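PDB 3HZ8: Thiol:disulfide interchange protein DsbA from Neisseria meningitidis MC58, which probably catalyses the introduction of disulfide bonds into periplasmic proteins, as a DsbA-type oxidoreductase of the thioredoxin family. Local coordinates for residues S133-S136 and Q137-D141; K142-E145 and L146-F150; F168-W171 and E172-M175. The protein carries 1 engineered substitution. One frame throughout, in Å; residues are numbered along the deposited sequence.

Contact 1. Residues S133-S136 and Q137-D141; sequences SPES and QARAD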
loop_
_atom_site.group_PDB
_atom_site.type_symbol
_atom_site.label_atom_id
_atom_site.label_comp_id
_atom_site.label_asym_id
_atom_site.label_seq_id
_atom_site.Cartn_x
_atom_site.Cartn_y
_atom_site.Cartn_z
ATOM N N SER A 133 -19.768 0.623 -4.230
ATOM C CA SER A 133 -19.766 1.806 -5.092
ATOM C C SER A 133 -18.919 1.605 -6.351
ATOM O O SER A 133 -17.947 0.839 -6.338
ATOM C CB SER A 133 -19.262 3.024 -4.315
ATOM O OG SER A 133 -17.861 2.943 -4.118
ATOM N N PRO A 134 -19.256 2.320 -7.444
ATOM C CA PRO A 134 -18.438 2.195 -8.645
ATOM C C PRO A 134 -16.982 2.659 -8.459
ATOM O O PRO A 134 -16.130 2.145 -9.168
ATOM C CB PRO A 134 -19.149 3.102 -9.660
ATOM C CG PRO A 134 -20.535 3.245 -9.135
ATOM C CD PRO A 134 -20.395 3.234 -7.651
ATOM N N GLU A 135 -16.727 3.612 -7.547
ATOM C CA GLU A 135 -15.358 4.101 -7.241
ATOM C C GLU A 135 -14.427 2.917 -6.935
ATOM O O GLU A 135 -13.344 2.811 -7.526
ATOM C CB GLU A 135 -15.350 5.168 -6.109
ATOM C CG GLU A 135 -13.959 5.841 -5.831
ATOM C CD GLU A 135 -13.914 6.836 -4.635
ATOM O OE1 GLU A 135 -14.927 7.494 -4.329
ATOM O OE2 GLU A 135 -12.839 6.971 -3.995
ATOM N N SER A 136 -14.868 2.002 -6.066
ATOM C CA SER A 136 -14.030 0.856 -5.683
ATOM C C SER A 136 -13.713 -0.103 -6.845
ATOM O O SER A 136 -12.614 -0.659 -6.916
ATOM C CB SER A 136 -14.617 0.113 -4.479
ATOM O OG SER A 136 -15.770 -0.635 -4.822
ATOM N N GLN A 137 -14.654 -0.280 -7.772
ATOM C CA GLN A 137 -14.418 -1.119 -8.944
ATOM C C GLN A 137 -13.334 -0.505 -9.837
ATOM O O GLN A 137 -12.518 -1.221 -10.427
ATOM C CB GLN A 137 -15.718 -1.332 -9.740
ATOM C CG GLN A 137 -15.592 -2.297 -10.922
ATOM C CD GLN A 137 -16.934 -2.756 -11.506
ATOM O OE1 GLN A 137 -17.954 -2.794 -10.815
ATOM N NE2 GLN A 137 -16.925 -3.127 -12.784
ATOM N N ALA A 138 -13.326 0.823 -9.910
ATOM C CA ALA A 138 -12.342 1.531 -10.719
ATOM C C ALA A 138 -10.994 1.685 -9.997
ATOM O O ALA A 138 -9.956 1.689 -10.656
ATOM C CB ALA A 138 -12.883 2.862 -11.177
ATOM N N ARG A 139 -11.005 1.846 -8.671
ATOM C CA ARG A 139 -9.758 1.770 -7.888
ATOM C C ARG A 139 -9.087 0.376 -8.057
ATOM O O ARG A 139 -7.865 0.289 -8.217
ATOM C CB ARG A 139 -9.974 2.131 -6.407
ATOM C CG ARG A 139 -10.022 3.657 -6.024
ATOM C CD ARG A 139 -10.463 3.771 -4.560
ATOM N NE ARG A 139 -10.727 5.115 -4.021
ATOM C CZ ARG A 139 -9.905 5.770 -3.204
ATOM N NH1 ARG A 139 -8.727 5.242 -2.895
ATOM N NH2 ARG A 139 -10.257 6.959 -2.707
ATOM N N ALA A 140 -9.878 -0.703 -8.056
ATOM C CA ALA A 140 -9.350 -2.078 -8.188
ATOM C C ALA A 140 -8.784 -2.401 -9.577
ATOM O O ALA A 140 -7.748 -3.075 -9.705
ATOM C CB ALA A 140 -10.428 -3.106 -7.801
ATOM N N ASP A 141 -9.488 -1.948 -10.621
ATOM C CA ASP A 141 -9.035 -2.073 -12.001
ATOM C C ASP A 141 -7.677 -1.415 -12.209
ATOM O O ASP A 141 -6.808 -1.926 -12.927
ATOM C CB ASP A 141 -10.057 -1.402 -12.917
ATOM C CG ASP A 141 -11.383 -2.117 -12.935
ATOM O OD1 ASP A 141 -11.469 -3.227 -12.375
ATOM O OD2 ASP A 141 -12.340 -1.572 -13.519
#
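Glu135 lies alongside Arg139, the two side chains running the same way off helix 134-149 and pairing at their ends as an i to i+4 salt bridge in the first turns of this long helix. Glu135 has CG anti to its backbone N (chi1 -174°) and stays extended, while Arg139 runs straight from CG to NE. The opposite charges therefore meet one turn apart. A single oxygen does all the gripping: OE2 of Glu135 accepts from Arg139 NE at 2.8 Å and from Arg139 NH2 at 2.9 Å. The carboxylate and guanidinium planes lie only 20° apart, and OE2 sits almost exactly in the guanidinium plane, at its edge. NE arrives on the anti side of OE2, whereas NH2 comes nearly in line with the C-O bond. Two bonds to one oxygen limit how far the guanidinium can swing; Arg139 NH1 makes a long, weak ion pair with Asp81. Both side chains touch Met82 of helix 71-83, and Arg139 also touches Ala78, so long residues with charged ends suit a partly exposed position beside another helix.

Ser136 and Ala140, both small, are buried. Ser136 turns OG back between its N and carbonyl carbon (chi1 73°), and there Arg75 NE of helix 71-83 donates to it, fixing the helix start to its neighbour. Pro134, exposed at the beginning of the helix, suits the opening turn because its nitrogen has no proton to offer, while its O accepts from Ala138 N at 3.2 Å. Ala140 brings CB to 3.4 Å from Ser136 O, the same oxygen that accepts from Ala140 N at 3.0 Å.

Contact 2. Residues K142-E145 and L146-F150; sequences KMQE and LTETF
The last turns of helix 134-149, which brings the chain back from the helical part of this DsbA fold to the thioredoxin sheet, carry polar i to i+4 pairs outside and, inside, a carbonyl that accepts from both N and OG1 of one threonine. Gln144 crosses over to Glu148, and its NE2 gives a nearly straight bond of 2.7 Å to Glu148 OE2. The oxygen lies in the amide plane and is met on its syn side, although amide and carboxylate stand almost perpendicular, 82° apart. A neutral amide donor suits a glutamate here, since it gives OE2 a donor without adding a second charge, near the surface.

On the buried side, Thr147 folds OG1 beside its own N (chi1 -58°), which brings the hydroxyl to Met143 O at 2.8 Å. Thr147 N reaches that same oxygen at 3.0 Å from the other face of the carbonyl plane. Thr147 OG1 also has Val65 N as a hydrogen-bond partner, so threonine fits a place where backbone polarity must be met in a packed setting. Met143 packs on Glu62 and His63 of strand 57-63 and on Ala74, Ala77 and Ala78 of helix 71-83, where a flexible unbranched chain can follow both surfaces.

Lys142 bends at chi2 and lays CE 4.0 Å from Leu146 CD2, sending NZ on to Glu145 OE1 in a salt bridge along the syn lone pair. Leu146 packs inward on Arg60 and Glu62. Beyond it Thr149 holds OG1 close to both Glu145 O, at 2.9 Å, and Glu145 OE2, at 3.0 Å, with one proton that could serve either oxygen.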
loop_
_atom_site.group_PDB
_atom_site.type_symbol
_atom_site.label_atom_id
_atom_site.label_comp_id
_atom_site.label_asym_id
_atom_site.label_seq_id
_atom_site.Cartn_x
_atom_site.Cartn_y
_atom_site.Cartn_z
ATOM N N LYS A 142 -7.521 -0.251 -11.583
ATOM C CA LYS A 142 -6.259 0.497 -11.642
ATOM C C LYS A 142 -5.141 -0.291 -10.932
ATOM O O LYS A 142 -4.007 -0.315 -11.398
ATOM C CB LYS A 142 -6.432 1.898 -11.038
ATOM C CG LYS A 142 -5.171 2.770 -10.972
ATOM C CD LYS A 142 -4.647 3.171 -12.332
ATOM C CE LYS A 142 -3.435 4.103 -12.215
ATOM N NZ LYS A 142 -2.853 4.354 -13.559
ATOM N N MET A 143 -5.459 -0.933 -9.807
ATOM C CA MET A 143 -4.458 -1.768 -9.123
ATOM C C MET A 143 -3.966 -2.906 -10.017
ATOM O O MET A 143 -2.768 -3.208 -10.054
ATOM C CB MET A 143 -5.020 -2.300 -7.802
ATOM C CG MET A 143 -5.323 -1.201 -6.799
ATOM S SD MET A 143 -6.008 -1.863 -5.274
ATOM C CE MET A 143 -6.581 -0.366 -4.447
ATOM N N GLN A 144 -4.880 -3.544 -10.744
ATOM C CA GLN A 144 -4.454 -4.576 -11.673
ATOM C C GLN A 144 -3.563 -4.024 -12.779
ATOM O O GLN A 144 -2.543 -4.628 -13.108
ATOM C CB GLN A 144 -5.645 -5.317 -12.288
ATOM C CG GLN A 144 -5.211 -6.486 -13.140
ATOM C CD GLN A 144 -6.365 -7.323 -13.643
ATOM O OE1 GLN A 144 -7.495 -7.198 -13.175
ATOM N NE2 GLN A 144 -6.079 -8.184 -14.605
ATOM N N GLU A 145 -3.972 -2.883 -13.345
ATOM C CA GLU A 145 -3.181 -2.206 -14.364
ATOM C C GLU A 145 -1.768 -1.881 -13.876
ATOM O O GLU A 145 -0.818 -2.106 -14.593
ATOM C CB GLU A 145 -3.903 -0.945 -14.850
ATOM C CG GLU A 145 -3.184 -0.196 -15.978
ATOM C CD GLU A 145 -2.405 1.020 -15.487
ATOM O OE1 GLU A 145 -3.050 1.985 -15.014
ATOM O OE2 GLU A 145 -1.147 1.015 -15.578
ATOM N N LEU A 146 -1.637 -1.352 -12.661
ATOM C CA LEU A 146 -0.309 -1.060 -12.110
ATOM C C LEU A 146 0.524 -2.326 -11.955
ATOM O O LEU A 146 1.708 -2.345 -12.284
ATOM C CB LEU A 146 -0.412 -0.353 -10.760
ATOM C CG LEU A 146 -1.022 1.048 -10.771
ATOM C CD1 LEU A 146 -1.308 1.503 -9.352
ATOM C CD2 LEU A 146 -0.093 2.043 -11.479
ATOM N N THR A 147 -0.098 -3.377 -11.433
ATOM C CA THR A 147 0.585 -4.653 -11.221
ATOM C C THR A 147 1.226 -5.149 -12.519
ATOM O O THR A 147 2.397 -5.539 -12.538
ATOM C CB THR A 147 -0.396 -5.723 -10.653
ATOM O OG1 THR A 147 -0.964 -5.260 -9.422
ATOM C CG2 THR A 147 0.327 -7.063 -10.404
ATOM N N GLU A 148 0.447 -5.088 -13.603
ATOM C CA GLU A 148 0.874 -5.599 -14.903
ATOM C C GLU A 148 1.857 -4.661 -15.602
ATOM O O GLU A 148 2.899 -5.110 -16.082
ATOM C CB GLU A 148 -0.354 -5.875 -15.782
ATOM C CG GLU A 148 -1.196 -7.077 -15.265
ATOM C CD GLU A 148 -2.609 -7.139 -15.843
ATOM O OE1 GLU A 148 -2.904 -6.407 -16.813
ATOM O OE2 GLU A 148 -3.439 -7.924 -15.313
ATOM N N THR A 149 1.525 -3.374 -15.654
ATOM C CA THR A 149 2.388 -2.395 -16.314
ATOM C C THR A 149 3.775 -2.350 -15.687
ATOM O O THR A 149 4.784 -2.305 -16.402
ATOM C CB THR A 149 1.765 -0.979 -16.294
ATOM O OG1 THR A 149 0.501 -1.005 -16.967
ATOM C CG2 THR A 149 2.674 0.045 -16.972
ATOM N N PHE A 150 3.828 -2.361 -14.351
ATOM C CA PHE A 150 5.106 -2.208 -13.653
ATOM C C PHE A 150 5.708 -3.531 -13.192
ATOM O O PHE A 150 6.749 -3.560 -12.526
ATOM C CB PHE A 150 4.996 -1.152 -12.544
ATOM C CG PHE A 150 4.695 0.214 -13.088
ATOM C CD1 PHE A 150 5.703 0.950 -13.713
ATOM C CD2 PHE A 150 3.408 0.732 -13.055
ATOM C CE1 PHE A 150 5.432 2.184 -14.253
ATOM C CE2 PHE A 150 3.134 1.979 -13.597
ATOM C CZ PHE A 150 4.149 2.706 -14.204
#

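Contact 3. Residues F168-W171 and E172-M175; sequences FADW and ESGM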
loop_
_atom_site.group_PDB
_atom_site.type_symbol
_atom_site.label_atom_id
_atom_site.label_comp_id
_atom_site.label_asym_id
_atom_site.label_seq_id
_atom_site.Cartn_x
_atom_site.Cartn_y
_atom_site.Cartn_z
ATOM N N PHE A 168 14.870 -4.130 1.307
ATOM C CA PHE A 168 14.807 -4.277 2.760
ATOM C C PHE A 168 15.781 -5.331 3.288
ATOM O O PHE A 168 15.838 -6.439 2.761
ATOM C CB PHE A 168 13.397 -4.705 3.181
ATOM C CG PHE A 168 12.356 -3.624 3.099
ATOM C CD1 PHE A 168 12.115 -2.811 4.204
ATOM C CD2 PHE A 168 11.553 -3.483 1.965
ATOM C CE1 PHE A 168 11.121 -1.821 4.168
ATOM C CE2 PHE A 168 10.558 -2.512 1.916
ATOM C CZ PHE A 168 10.339 -1.671 3.025
ATOM N N ALA A 169 16.523 -4.960 4.335
ATOM C CA ALA A 169 17.269 -5.921 5.166
ATOM C C ALA A 169 16.360 -6.437 6.296
ATOM O O ALA A 169 16.305 -7.642 6.576
ATOM C CB ALA A 169 18.547 -5.291 5.720
ATOM N N ASP A 170 15.633 -5.509 6.915
ATOM C CA ASP A 170 14.490 -5.810 7.779
ATOM C C ASP A 170 13.534 -4.604 7.721
ATOM O O ASP A 170 13.849 -3.599 7.084
ATOM C CB ASP A 170 14.910 -6.207 9.218
ATOM C CG ASP A 170 15.596 -5.086 9.992
ATOM O OD1 ASP A 170 15.537 -3.893 9.623
ATOM O OD2 ASP A 170 16.200 -5.415 11.041
ATOM N N TRP A 171 12.361 -4.688 8.354
ATOM C CA TRP A 171 11.383 -3.609 8.173
ATOM C C TRP A 171 11.844 -2.303 8.824
ATOM O O TRP A 171 11.698 -1.219 8.251
ATOM C CB TRP A 171 9.988 -4.011 8.666
ATOM C CG TRP A 171 9.534 -5.354 8.188
ATOM C CD1 TRP A 171 9.088 -6.383 8.963
ATOM C CD2 TRP A 171 9.476 -5.819 6.826
ATOM N NE1 TRP A 171 8.774 -7.467 8.178
ATOM C CE2 TRP A 171 9.006 -7.151 6.862
ATOM C CE3 TRP A 171 9.807 -5.248 5.584
ATOM C CZ2 TRP A 171 8.832 -7.914 5.700
ATOM C CZ3 TRP A 171 9.646 -6.005 4.436
ATOM C CH2 TRP A 171 9.159 -7.325 4.501
ATOM N N GLU A 172 12.415 -2.410 10.021
ATOM C CA GLU A 172 12.808 -1.216 10.753
ATOM C C GLU A 172 13.883 -0.404 10.042
ATOM O O GLU A 172 13.725 0.811 9.870
ATOM C CB GLU A 172 13.242 -1.577 12.178
ATOM C CG GLU A 172 12.083 -1.982 13.076
ATOM C CD GLU A 172 11.299 -0.789 13.589
ATOM O OE1 GLU A 172 11.737 0.363 13.388
ATOM O OE2 GLU A 172 10.238 -1.003 14.202
ATOM N N SER A 173 14.958 -1.061 9.599
ATOM C CA SER A 173 16.002 -0.350 8.867
ATOM C C SER A 173 15.488 0.223 7.551
ATOM O O SER A 173 15.960 1.269 7.082
ATOM C CB SER A 173 17.232 -1.227 8.613
ATOM O OG SER A 173 16.919 -2.361 7.822
ATOM N N GLY A 174 14.494 -0.442 6.965
ATOM C CA GLY A 174 13.900 0.056 5.727
ATOM C C GLY A 174 13.230 1.411 5.906
ATOM O O GLY A 174 13.146 2.197 4.950
ATOM N N MET A 175 12.746 1.695 7.116
ATOM C CA MET A 175 12.135 3.004 7.373
ATOM C C MET A 175 13.152 4.135 7.247
ATOM O O MET A 175 12.841 5.207 6.724
ATOM C CB MET A 175 11.450 3.043 8.749
ATOM C CG MET A 175 10.334 2.020 8.946
ATOM S SD MET A 175 8.993 2.084 7.727
ATOM C CE MET A 175 9.454 0.725 6.625
HETATM O O HOH W 1 16.777 -2.308 5.079
#
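The ring of Phe168 lies against the start of helix 171-191, its CE1 3.7 Å from Gly174 CA and 3.9 Å from Met175 CE. The methionine methyl lies at the ring edge, near its plane, brought there by bends at chi2 and chi3. Gly174, having no side chain, gives the flat ring room to come close to the helix backbone. Trp171 presents its edge to one face of the phenyl ring, with CE3 3.6 Å above the plane and offset toward the rim, while Phe168 CE1 lies in the indole plane at its edge; the two rings are inclined steeply, by about 70°. Beyond this, Trp171 touches His41 and Leu42 of helix 37-50 and lies near, without touching, the redox-active disulfide Cys36-Cys39; Met175 packs on Val45 and His49.

Asp170 is the N-cap. Its CG is folded between the backbone N and carbonyl carbon (chi1 65°), which turns OD1 over the first turn of the helix. Ser173 N donates to OD1 at 2.9 Å, nearly in line with the C-O bond, and Ser173 OG donates to it at 2.7 Å from well above the carboxylate plane. A water bridges Ala169 N to Ser173 OG.

Two donors on one oxygen hold the carboxylate in place, and its negative charge would be expected to interact favourably with the helix dipole and to remain ionised.

How the contacts relate
Contacts 1 and 2 divide helix 134-149 between them, their centres 14 Å apart, whereas contact 3 opens helix 171-191, its nearest atoms about 15 Å from contact 2. All three are partly buried: Ser136 and Ala140 in contact 1, beside a more exposed salt bridge; Met143, Leu146 and Thr147 in contact 2; Gly174 and Met175 in contact 3, whose cap is exposed. Contacts 1 and 2 face helix 71-83, and contact 2 also strand 57-63; contact 3 faces helix 37-50, at whose start the redox-active disulfide Cys36-Cys39 lies. Their chemistry differs accordingly: a Glu-Arg salt bridge, then mixed amide, hydroxyl and ionic bonds, and finally a capping carboxylate beside an aromatic pair with a methionine.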